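Local structure of CSE1 (Thermus thermophilus, 4AN8) at residues Ile19-Val30 with Ala35-Glu46; Tyr94-Phe102 with Ala216-Leu224. The protein is the Cse1 (CasA) subunit of the Cascade ribonucleoprotein complex, probably serving CRISPR RNA-guided defence against viruses and plasmids. All coordinates share one frame; numbering follows the deposited sequence.

Contact 1 (Ile19-Val30 with Ala35-Glu46); sequences IPVLKGGRVVEV and ALLRAHEFARIE
V21 and I45 face each other as an antiparallel non-hydrogen-bonded pair, where strand 19-23 meets the short, weakly bonded strand at about 44-45. This completes a small three-stranded antiparallel sheet. Strands 19-23 and 26-30 form a beta hairpin with a type I' turn from K23 to R26, and residues 44-45 lie along the other edge of 19-23. Three backbone bonds join the segments. E46 N gives an almost straight bond to P20 O (2.7 Å), L22 N bonds to R44 O (2.8 Å), and A43 N bonds to L22 O (2.9 Å).

V21 and I45 point to the same face. V21 CG1 packs on I45 CG1 at 3.9 Å. With CG1 opposite the carbonyl carbon (chi1 -69°), CG2 is turned over one face of the F42 ring. This is a CH-pi contact, with CG2 3.8 Å from the ring centroid. The extended K23 chain runs past the edge of the same ring. V30 CG1 approaches F42 CZ, and V30 CG2 touches A35 CB. Helix 50-67 packs on this part of the fold through L56, which meets P20 and I45.

K23 ends in a charged cluster. Its NZ makes a weak salt bridge to E41 OE1. That carboxylate also pairs with R38, whose NH2 has a further partner in E34. R38 NH2 is modelled implausibly close to K23 NZ and E41 OE1, and these details are doubtful. E41, shared by both cations, and E34 would probably ease the like charges.

R44 and L22 point to the other face and lie side by side. L22 CD2 rests over one face of the R44 guanidinium, 3.3 Å from NH2. R44 NE is held by E46 OE1 at 2.8 Å, on the syn side but tilted out of the carboxylate plane.

Contact 2 (Tyr94-Phe102 with Ala216-Leu224); sequences YLNRFRDRF and APIWEVPPL
W219 of the loop 216-224 packs against F98 and F102 and meets Y94. A chi1 of 57° tucks the indole beside both backbone neighbours of CA and turns it toward F98 and F102. F102 CZ lies over the centre of one indole face, 3.7 Å from CD2. P217 CB covers the opposite face. The F102 and W219 planes are oblique to each other. F98 meets W219 differently, as an offset edge-to-face pair in which the indole edge points at the F98 ring.

Y94 reaches the indole with its hydroxyl. W219 NE1 donates to Y94 OH at 2.6 Å, close to the indole plane. Y94 OH donates to E220 OE2 (2.8 Å), on the anti lone pair. E220 OE1 forms a salt bridge with R66 of helix 50-67, which holds the carboxylate from its other oxygen. Y94, F98, F102 and W219 thus form an aromatic cluster that joins helix 88-98 and the residues after it to a loop more than a hundred residues on.

R101 packs its CB on W219 CB and reaches beyond it to the loop. Its chain bends at chi2 and chi3 (-67° and -63°), bringing the guanidinium round to the V221 carbonyl. NH1 and NH2 grip V221 O end-on, at 2.7 and 2.9 Å, with that oxygen in the guanidinium plane. P223 CD lies over one guanidinium face and W219 O over the opposite one.

Contact 1 and contact 2 do not touch, although their nearest atoms come within about 5 Å. Both are partly buried and lie well away from the centre of the chain. Contact 1 is local: its segments are only a few residues apart and build one small sheet. Contact 2 joins regions more than a hundred residues apart and contains no strand. Backbone bonds set the first, with aliphatic groups and the F42 ring on one face, and partly exposed charges. In the second, every hydrogen bond across uses a side chain: indole to tyrosine to glutamate, and arginine to a backbone carbonyl. Helix 50-67 packs against both; helix 88-98, which supplies Y94 and F98, also touches L37.

Contact 1 (Ile19-Val30 with Ala35-Glu46)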
loop_
_atom_site.group_PDB
_atom_site.type_symbol
_atom_site.label_atom_id
_atom_site.label_comp_id
_atom_site.label_asym_id
_atom_site.label_seq_id
_atom_site.Cartn_x
_atom_site.Cartn_y
_atom_site.Cartn_z
ATOM N N ILE A 19 -9.145 -7.345 -15.431
ATOM C CA ILE A 19 -9.187 -6.386 -14.330
ATOM C C ILE A 19 -10.551 -6.478 -13.630
ATOM O O ILE A 19 -11.590 -6.144 -14.216
ATOM C CB ILE A 19 -8.967 -4.939 -14.846
ATOM C CG1 ILE A 19 -7.646 -4.824 -15.615
ATOM C CG2 ILE A 19 -9.010 -3.922 -13.706
ATOM C CD1 ILE A 19 -7.463 -3.488 -16.295
ATOM N N PRO A 20 -10.561 -6.953 -12.375
ATOM C CA PRO A 20 -11.840 -7.112 -11.676
ATOM C C PRO A 20 -12.377 -5.787 -11.141
ATOM O O PRO A 20 -11.758 -5.203 -10.241
ATOM C CB PRO A 20 -11.495 -8.043 -10.504
ATOM C CG PRO A 20 -9.979 -8.163 -10.498
ATOM C CD PRO A 20 -9.415 -7.206 -11.496
ATOM N N VAL A 21 -13.514 -5.328 -11.666
ATOM C CA VAL A 21 -14.117 -4.087 -11.188
ATOM C C VAL A 21 -15.569 -4.294 -10.736
ATOM O O VAL A 21 -16.288 -5.121 -11.289
ATOM C CB VAL A 21 -14.092 -2.978 -12.296
ATOM C CG1 VAL A 21 -12.669 -2.495 -12.580
ATOM C CG2 VAL A 21 -14.731 -3.507 -13.571
ATOM N N LEU A 22 -16.004 -3.530 -9.747
ATOM C CA LEU A 22 -17.380 -3.608 -9.288
ATOM C C LEU A 22 -18.270 -2.762 -10.194
ATOM O O LEU A 22 -18.015 -1.571 -10.416
ATOM C CB LEU A 22 -17.467 -3.138 -7.838
ATOM C CG LEU A 22 -18.633 -3.553 -6.945
ATOM C CD1 LEU A 22 -18.816 -5.054 -6.921
ATOM C CD2 LEU A 22 -18.381 -3.024 -5.538
ATOM N N LYS A 23 -19.299 -3.381 -10.757
ATOM C CA LYS A 23 -20.224 -2.671 -11.628
ATOM C C LYS A 23 -21.650 -3.092 -11.318
ATOM O O LYS A 23 -21.983 -4.271 -11.408
ATOM C CB LYS A 23 -19.919 -2.968 -13.086
ATOM C CG LYS A 23 -20.805 -2.196 -14.033
ATOM C CD LYS A 23 -20.414 -2.413 -15.479
ATOM C CE LYS A 23 -21.108 -1.380 -16.369
ATOM N NZ LYS A 23 -21.150 -1.814 -17.802
ATOM N N GLY A 24 -22.492 -2.133 -10.951
ATOM C CA GLY A 24 -23.860 -2.434 -10.572
ATOM C C GLY A 24 -23.924 -3.519 -9.513
ATOM O O GLY A 24 -24.788 -4.386 -9.561
ATOM N N GLY A 25 -22.990 -3.490 -8.567
ATOM C CA GLY A 25 -22.987 -4.445 -7.468
ATOM C C GLY A 25 -22.389 -5.815 -7.754
ATOM O O GLY A 25 -22.305 -6.654 -6.857
ATOM N N ARG A 26 -21.973 -6.062 -8.994
ATOM C CA ARG A 26 -21.337 -7.343 -9.317
ATOM C C ARG A 26 -19.925 -7.176 -9.907
ATOM O O ARG A 26 -19.605 -6.151 -10.537
ATOM C CB ARG A 26 -22.221 -8.195 -10.233
ATOM C CG ARG A 26 -22.537 -7.574 -11.573
ATOM C CD ARG A 26 -23.348 -8.540 -12.436
ATOM N NE ARG A 26 -22.672 -9.831 -12.617
ATOM C CZ ARG A 26 -22.047 -10.204 -13.733
ATOM N NH1 ARG A 26 -22.015 -9.392 -14.785
ATOM N NH2 ARG A 26 -21.458 -11.393 -13.800
ATOM N N VAL A 27 -19.081 -8.183 -9.685
ATOM C CA VAL A 27 -17.715 -8.140 -10.185
ATOM C C VAL A 27 -17.613 -8.625 -11.624
ATOM O O VAL A 27 -17.962 -9.747 -11.941
ATOM C CB VAL A 27 -16.756 -8.913 -9.271
ATOM C CG1 VAL A 27 -15.363 -8.975 -9.880
ATOM C CG2 VAL A 27 -16.715 -8.240 -7.902
ATOM N N VAL A 28 -17.152 -7.757 -12.504
ATOM C CA VAL A 28 -16.922 -8.154 -13.885
ATOM C C VAL A 28 -15.450 -7.913 -14.187
ATOM O O VAL A 28 -14.755 -7.308 -13.392
ATOM C CB VAL A 28 -17.806 -7.373 -14.887
ATOM C CG1 VAL A 28 -19.246 -7.738 -14.696
ATOM C CG2 VAL A 28 -17.642 -5.885 -14.690
ATOM N N GLU A 29 -14.972 -8.407 -15.317
ATOM C CA GLU A 29 -13.583 -8.185 -15.675
ATOM C C GLU A 29 -13.502 -7.469 -17.009
ATOM O O GLU A 29 -14.231 -7.792 -17.957
ATOM C CB GLU A 29 -12.768 -9.491 -15.635
ATOM C CG GLU A 29 -12.641 -10.059 -14.212
ATOM C CD GLU A 29 -11.716 -11.277 -14.101
ATOM O OE1 GLU A 29 -11.100 -11.666 -15.110
ATOM O OE2 GLU A 29 -11.600 -11.852 -12.996
ATOM N N VAL A 30 -12.632 -6.466 -17.047
ATOM C CA VAL A 30 -12.450 -5.621 -18.198
ATOM C C VAL A 30 -10.958 -5.523 -18.540
ATOM O O VAL A 30 -10.089 -5.947 -17.752
ATOM C CB VAL A 30 -13.003 -4.203 -17.901
ATOM C CG1 VAL A 30 -14.495 -4.293 -17.521
ATOM C CG2 VAL A 30 -12.184 -3.514 -16.796
ATOM N N ALA A 35 -11.415 -0.015 -18.837
ATOM C CA ALA A 35 -11.192 0.478 -17.495
ATOM C C ALA A 35 -10.961 1.988 -17.517
ATOM O O ALA A 35 -11.433 2.691 -16.646
ATOM C CB ALA A 35 -10.006 -0.239 -16.847
ATOM N N LEU A 36 -10.233 2.470 -18.518
ATOM C CA LEU A 36 -9.895 3.886 -18.631
ATOM C C LEU A 36 -11.018 4.718 -19.258
ATOM O O LEU A 36 -11.492 5.672 -18.663
ATOM C CB LEU A 36 -8.604 4.054 -19.446
ATOM C CG LEU A 36 -7.318 3.535 -18.774
ATOM C CD1 LEU A 36 -6.077 4.073 -19.503
ATOM C CD2 LEU A 36 -7.347 3.969 -17.311
ATOM N N LEU A 37 -11.445 4.332 -20.456
ATOM C CA LEU A 37 -12.457 5.062 -21.208
ATOM C C LEU A 37 -13.813 5.049 -20.522
ATOM O O LEU A 37 -14.601 5.953 -20.692
ATOM C CB LEU A 37 -12.582 4.470 -22.611
ATOM C CG LEU A 37 -11.249 4.516 -23.347
ATOM C CD1 LEU A 37 -11.328 3.793 -24.680
ATOM C CD2 LEU A 37 -10.800 5.970 -23.512
ATOM N N ARG A 38 -14.081 4.030 -19.729
ATOM C CA ARG A 38 -15.360 3.970 -19.018
ATOM C C ARG A 38 -15.188 3.883 -17.500
ATOM O O ARG A 38 -15.995 3.261 -16.820
ATOM C CB ARG A 38 -16.209 2.815 -19.545
ATOM C CG ARG A 38 -16.698 3.046 -20.959
ATOM C CD ARG A 38 -17.417 1.827 -21.493
ATOM N NE ARG A 38 -18.043 1.061 -20.415
ATOM C CZ ARG A 38 -18.763 -0.046 -20.590
ATOM N NH1 ARG A 38 -18.974 -0.526 -21.812
ATOM N NH2 ARG A 38 -19.273 -0.673 -19.535
ATOM N N ALA A 39 -14.154 4.540 -16.977
ATOM C CA ALA A 39 -13.852 4.487 -15.543
ATOM C C ALA A 39 -15.037 4.879 -14.663
ATOM O O ALA A 39 -15.265 4.269 -13.613
ATOM C CB ALA A 39 -12.650 5.347 -15.218
ATOM N N HIS A 40 -15.796 5.882 -15.097
ATOM C CA HIS A 40 -16.908 6.400 -14.302
ATOM C C HIS A 40 -17.979 5.347 -14.014
ATOM O O HIS A 40 -18.719 5.468 -13.050
ATOM C CB HIS A 40 -17.544 7.612 -14.991
ATOM C CG HIS A 40 -18.318 7.261 -16.224
ATOM N ND1 HIS A 40 -17.710 6.946 -17.423
ATOM C CD2 HIS A 40 -19.652 7.162 -16.439
ATOM C CE1 HIS A 40 -18.638 6.674 -18.326
ATOM N NE2 HIS A 40 -19.823 6.794 -17.753
ATOM N N GLU A 41 -18.065 4.309 -14.840
ATOM C CA GLU A 41 -19.113 3.301 -14.663
ATOM C C GLU A 41 -18.847 2.300 -13.534
ATOM O O GLU A 41 -19.774 1.621 -13.097
ATOM C CB GLU A 41 -19.374 2.551 -15.976
ATOM C CG GLU A 41 -19.804 3.438 -17.136
ATOM C CD GLU A 41 -20.013 2.649 -18.435
ATOM O OE1 GLU A 41 -20.122 1.402 -18.359
ATOM O OE2 GLU A 41 -20.060 3.275 -19.521
ATOM N N PHE A 42 -17.597 2.194 -13.066
ATOM C CA PHE A 42 -17.256 1.203 -12.021
ATOM C C PHE A 42 -17.042 1.817 -10.647
ATOM O O PHE A 42 -16.419 2.870 -10.515
ATOM C CB PHE A 42 -16.013 0.409 -12.406
ATOM C CG PHE A 42 -15.969 0.047 -13.836
ATOM C CD1 PHE A 42 -16.912 -0.827 -14.370
ATOM C CD2 PHE A 42 -15.022 0.614 -14.676
ATOM C CE1 PHE A 42 -16.880 -1.168 -15.729
ATOM C CE2 PHE A 42 -14.998 0.290 -16.028
ATOM C CZ PHE A 42 -15.925 -0.610 -16.549
ATOM N N ALA A 43 -17.550 1.155 -9.620
ATOM C CA ALA A 43 -17.407 1.678 -8.268
ATOM C C ALA A 43 -15.931 1.665 -7.886
ATOM O O ALA A 43 -15.426 2.591 -7.242
ATOM C CB ALA A 43 -18.245 0.852 -7.259
ATOM N N ARG A 44 -15.237 0.612 -8.293
ATOM C CA ARG A 44 -13.829 0.465 -7.954
ATOM C C ARG A 44 -13.247 -0.817 -8.545
ATOM O O ARG A 44 -13.979 -1.691 -9.034
ATOM C CB ARG A 44 -13.660 0.416 -6.437
ATOM C CG ARG A 44 -14.433 -0.699 -5.803
ATOM C CD ARG A 44 -14.127 -0.816 -4.332
ATOM N NE ARG A 44 -14.941 -1.849 -3.708
ATOM C CZ ARG A 44 -16.136 -1.627 -3.160
ATOM N NH1 ARG A 44 -16.660 -0.403 -3.153
ATOM N NH2 ARG A 44 -16.807 -2.630 -2.613
ATOM N N ILE A 45 -11.923 -0.909 -8.494
ATOM C CA ILE A 45 -11.238 -2.154 -8.738
ATOM C C ILE A 45 -11.464 -2.996 -7.503
ATOM O O ILE A 45 -11.281 -2.513 -6.382
ATOM C CB ILE A 45 -9.749 -1.914 -8.973
ATOM C CG1 ILE A 45 -9.539 -1.449 -10.419
ATOM C CG2 ILE A 45 -8.967 -3.178 -8.693
ATOM C CD1 ILE A 45 -8.168 -1.020 -10.705
ATOM N N GLU A 46 -11.888 -4.239 -7.717
ATOM C CA GLU A 46 -12.412 -5.087 -6.665
ATOM C C GLU A 46 -11.694 -6.437 -6.607
ATOM O O GLU A 46 -11.928 -7.330 -7.431
ATOM C CB GLU A 46 -13.908 -5.310 -6.882
ATOM C CG GLU A 46 -14.560 -6.284 -5.895
ATOM C CD GLU A 46 -14.721 -5.711 -4.493
ATOM O OE1 GLU A 46 -14.314 -4.550 -4.243
ATOM O OE2 GLU A 46 -15.273 -6.428 -3.633
#

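Contact 2 (Tyr94-Phe102 with Ala216-Leu224)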
loop_
_atom_site.group_PDB
_atom_site.type_symbol
_atom_site.label_atom_id
_atom_site.label_comp_id
_atom_site.label_asym_id
_atom_site.label_seq_id
_atom_site.Cartn_x
_atom_site.Cartn_y
_atom_site.Cartn_z
ATOM N N TYR A 94 -2.626 6.458 -27.843
ATOM C CA TYR A 94 -1.562 5.808 -27.092
ATOM C C TYR A 94 -1.721 4.289 -27.075
ATOM O O TYR A 94 -0.780 3.564 -27.375
ATOM C CB TYR A 94 -1.495 6.372 -25.674
ATOM C CG TYR A 94 -0.290 5.900 -24.901
ATOM C CD1 TYR A 94 -0.342 4.723 -24.152
ATOM C CD2 TYR A 94 0.899 6.620 -24.924
ATOM C CE1 TYR A 94 0.743 4.277 -23.454
ATOM C CE2 TYR A 94 1.998 6.184 -24.210
ATOM C CZ TYR A 94 1.910 5.005 -23.472
ATOM O OH TYR A 94 2.999 4.548 -22.765
ATOM N N LEU A 95 -2.920 3.801 -26.774
ATOM C CA LEU A 95 -3.157 2.355 -26.741
ATOM C C LEU A 95 -2.976 1.656 -28.110
ATOM O O LEU A 95 -2.508 0.511 -28.199
ATOM C CB LEU A 95 -4.554 2.070 -26.173
ATOM C CG LEU A 95 -4.713 2.360 -24.672
ATOM C CD1 LEU A 95 -6.087 1.960 -24.180
ATOM C CD2 LEU A 95 -3.618 1.652 -23.851
ATOM N N ASN A 96 -3.359 2.345 -29.181
ATOM C CA ASN A 96 -3.167 1.816 -30.526
ATOM C C ASN A 96 -1.697 1.768 -30.881
ATOM O O ASN A 96 -1.226 0.794 -31.454
ATOM C CB ASN A 96 -3.950 2.635 -31.550
ATOM C CG ASN A 96 -5.447 2.473 -31.390
ATOM O OD1 ASN A 96 -5.928 1.407 -30.999
ATOM N ND2 ASN A 96 -6.192 3.530 -31.678
ATOM N N ARG A 97 -0.961 2.810 -30.516
ATOM C CA ARG A 97 0.486 2.828 -30.745
ATOM C C ARG A 97 1.263 1.724 -29.994
ATOM O O ARG A 97 2.228 1.185 -30.522
ATOM C CB ARG A 97 1.070 4.202 -30.403
ATOM C CG ARG A 97 2.597 4.261 -30.537
ATOM C CD ARG A 97 3.156 5.617 -30.118
ATOM N NE ARG A 97 2.816 6.641 -31.100
ATOM C CZ ARG A 97 2.828 7.945 -30.855
ATOM N NH1 ARG A 97 3.163 8.378 -29.646
ATOM N NH2 ARG A 97 2.510 8.810 -31.821
ATOM N N PHE A 98 0.861 1.397 -28.757
ATOM C CA PHE A 98 1.621 0.415 -27.971
ATOM C C PHE A 98 0.947 -0.943 -27.828
ATOM O O PHE A 98 1.473 -1.845 -27.189
ATOM C CB PHE A 98 2.072 1.011 -26.625
ATOM C CG PHE A 98 3.072 2.123 -26.786
ATOM C CD1 PHE A 98 4.403 1.834 -27.067
ATOM C CD2 PHE A 98 2.673 3.446 -26.727
ATOM C CE1 PHE A 98 5.332 2.855 -27.258
ATOM C CE2 PHE A 98 3.573 4.462 -26.914
ATOM C CZ PHE A 98 4.917 4.164 -27.184
ATOM N N ARG A 99 -0.194 -1.086 -28.481
ATOM C CA ARG A 99 -0.957 -2.328 -28.446
ATOM C C ARG A 99 -0.094 -3.585 -28.603
ATOM O O ARG A 99 -0.288 -4.574 -27.903
ATOM C CB ARG A 99 -2.038 -2.314 -29.525
ATOM C CG ARG A 99 -2.761 -3.638 -29.637
ATOM C CD ARG A 99 -3.847 -3.618 -30.688
ATOM N NE ARG A 99 -4.257 -4.980 -31.007
ATOM C CZ ARG A 99 -5.210 -5.634 -30.357
ATOM N NH1 ARG A 99 -5.850 -5.039 -29.362
ATOM N NH2 ARG A 99 -5.526 -6.872 -30.706
ATOM N N ASP A 100 0.862 -3.559 -29.515
ATOM C CA ASP A 100 1.655 -4.768 -29.739
ATOM C C ASP A 100 2.620 -5.085 -28.599
ATOM O O ASP A 100 3.285 -6.128 -28.627
ATOM C CB ASP A 100 2.374 -4.715 -31.084
ATOM C CG ASP A 100 1.407 -4.790 -32.254
ATOM O OD1 ASP A 100 0.473 -5.621 -32.202
ATOM O OD2 ASP A 100 1.568 -4.005 -33.217
ATOM N N ARG A 101 2.677 -4.212 -27.594
ATOM C CA ARG A 101 3.479 -4.486 -26.398
ATOM C C ARG A 101 2.638 -5.004 -25.204
ATOM O O ARG A 101 3.175 -5.273 -24.124
ATOM C CB ARG A 101 4.307 -3.256 -25.992
ATOM C CG ARG A 101 5.375 -2.815 -27.028
ATOM C CD ARG A 101 6.510 -3.818 -27.197
ATOM N NE ARG A 101 7.281 -3.993 -25.965
ATOM C CZ ARG A 101 8.361 -3.287 -25.628
ATOM N NH1 ARG A 101 8.830 -2.346 -26.440
ATOM N NH2 ARG A 101 8.986 -3.533 -24.475
ATOM N N PHE A 102 1.336 -5.182 -25.410
ATOM C CA PHE A 102 0.444 -5.556 -24.310
ATOM C C PHE A 102 -0.104 -6.958 -24.408
ATOM O O PHE A 102 -1.036 -7.316 -23.690
ATOM C CB PHE A 102 -0.710 -4.564 -24.185
ATOM C CG PHE A 102 -0.353 -3.311 -23.436
ATOM C CD1 PHE A 102 0.213 -2.237 -24.100
ATOM C CD2 PHE A 102 -0.554 -3.228 -22.053
ATOM C CE1 PHE A 102 0.528 -1.090 -23.422
ATOM C CE2 PHE A 102 -0.232 -2.092 -21.355
ATOM C CZ PHE A 102 0.302 -1.011 -22.035
ATOM N N ALA A 216 9.828 6.630 -18.756
ATOM C CA ALA A 216 9.200 5.793 -19.756
ATOM C C ALA A 216 8.798 4.513 -19.046
ATOM O O ALA A 216 9.557 3.993 -18.232
ATOM C CB ALA A 216 10.198 5.482 -20.909
ATOM N N PRO A 217 7.596 4.026 -19.328
ATOM C CA PRO A 217 7.187 2.727 -18.795
ATOM C C PRO A 217 7.887 1.614 -19.582
ATOM O O PRO A 217 8.444 1.871 -20.668
ATOM C CB PRO A 217 5.673 2.698 -19.050
ATOM C CG PRO A 217 5.477 3.627 -20.258
ATOM C CD PRO A 217 6.534 4.705 -20.100
ATOM N N ILE A 218 7.851 0.401 -19.034
ATOM C CA ILE A 218 8.573 -0.717 -19.597
ATOM C C ILE A 218 8.232 -0.956 -21.071
ATOM O O ILE A 218 9.093 -1.398 -21.834
ATOM C CB ILE A 218 8.323 -2.015 -18.786
ATOM C CG1 ILE A 218 9.333 -3.118 -19.183
ATOM C CG2 ILE A 218 6.851 -2.501 -18.950
ATOM C CD1 ILE A 218 10.786 -2.785 -18.834
ATOM N N TRP A 219 7.000 -0.655 -21.488
ATOM C CA TRP A 219 6.601 -0.935 -22.869
ATOM C C TRP A 219 7.056 0.119 -23.894
ATOM O O TRP A 219 6.891 -0.090 -25.095
ATOM C CB TRP A 219 5.088 -1.161 -22.973
ATOM C CG TRP A 219 4.294 -0.004 -22.458
ATOM C CD1 TRP A 219 4.001 1.147 -23.132
ATOM C CD2 TRP A 219 3.710 0.136 -21.162
ATOM N NE1 TRP A 219 3.287 2.004 -22.328
ATOM C CE2 TRP A 219 3.076 1.396 -21.118
ATOM C CE3 TRP A 219 3.668 -0.669 -20.027
ATOM C CZ2 TRP A 219 2.395 1.854 -19.997
ATOM C CZ3 TRP A 219 2.975 -0.198 -18.893
ATOM C CH2 TRP A 219 2.360 1.040 -18.896
ATOM N N GLU A 220 7.635 1.224 -23.424
ATOM C CA GLU A 220 8.138 2.285 -24.294
ATOM C C GLU A 220 9.637 2.139 -24.608
ATOM O O GLU A 220 10.200 2.939 -25.353
ATOM C CB GLU A 220 7.875 3.681 -23.692
ATOM C CG GLU A 220 6.443 4.220 -23.871
ATOM C CD GLU A 220 6.332 5.680 -23.474
ATOM O OE1 GLU A 220 7.329 6.409 -23.648
ATOM O OE2 GLU A 220 5.261 6.114 -22.983
ATOM N N VAL A 221 10.271 1.130 -24.020
ATOM C CA VAL A 221 11.670 0.837 -24.268
ATOM C C VAL A 221 11.754 -0.578 -24.869
ATOM O O VAL A 221 10.772 -1.321 -24.859
ATOM C CB VAL A 221 12.538 0.992 -22.982
ATOM C CG1 VAL A 221 12.408 2.392 -22.411
ATOM C CG2 VAL A 221 12.163 -0.024 -21.924
ATOM N N PRO A 222 12.911 -0.933 -25.442
ATOM C CA PRO A 222 12.980 -2.212 -26.153
ATOM C C PRO A 222 12.810 -3.389 -25.196
ATOM O O PRO A 222 13.180 -3.281 -24.020
ATOM C CB PRO A 222 14.399 -2.211 -26.745
ATOM C CG PRO A 222 14.816 -0.794 -26.765
ATOM C CD PRO A 222 14.152 -0.147 -25.579
ATOM N N PRO A 223 12.241 -4.496 -25.690
ATOM C CA PRO A 223 12.006 -5.668 -24.837
ATOM C C PRO A 223 13.311 -6.157 -24.243
ATOM O O PRO A 223 14.371 -5.970 -24.823
ATOM C CB PRO A 223 11.417 -6.710 -25.797
ATOM C CG PRO A 223 11.582 -6.146 -27.173
ATOM C CD PRO A 223 11.698 -4.667 -27.046
ATOM N N LEU A 224 13.243 -6.752 -23.067
ATOM C CA LEU A 224 14.451 -7.160 -22.381
ATOM C C LEU A 224 14.794 -8.540 -22.850
ATOM O O LEU A 224 13.892 -9.327 -23.125
ATOM C CB LEU A 224 14.225 -7.153 -20.865
ATOM C CG LEU A 224 13.882 -5.788 -20.255
ATOM C CD1 LEU A 224 13.440 -5.936 -18.793
ATOM C CD2 LEU A 224 15.056 -4.836 -20.372
HETATM O O HOH W 1 10.986 -3.473 -22.217
#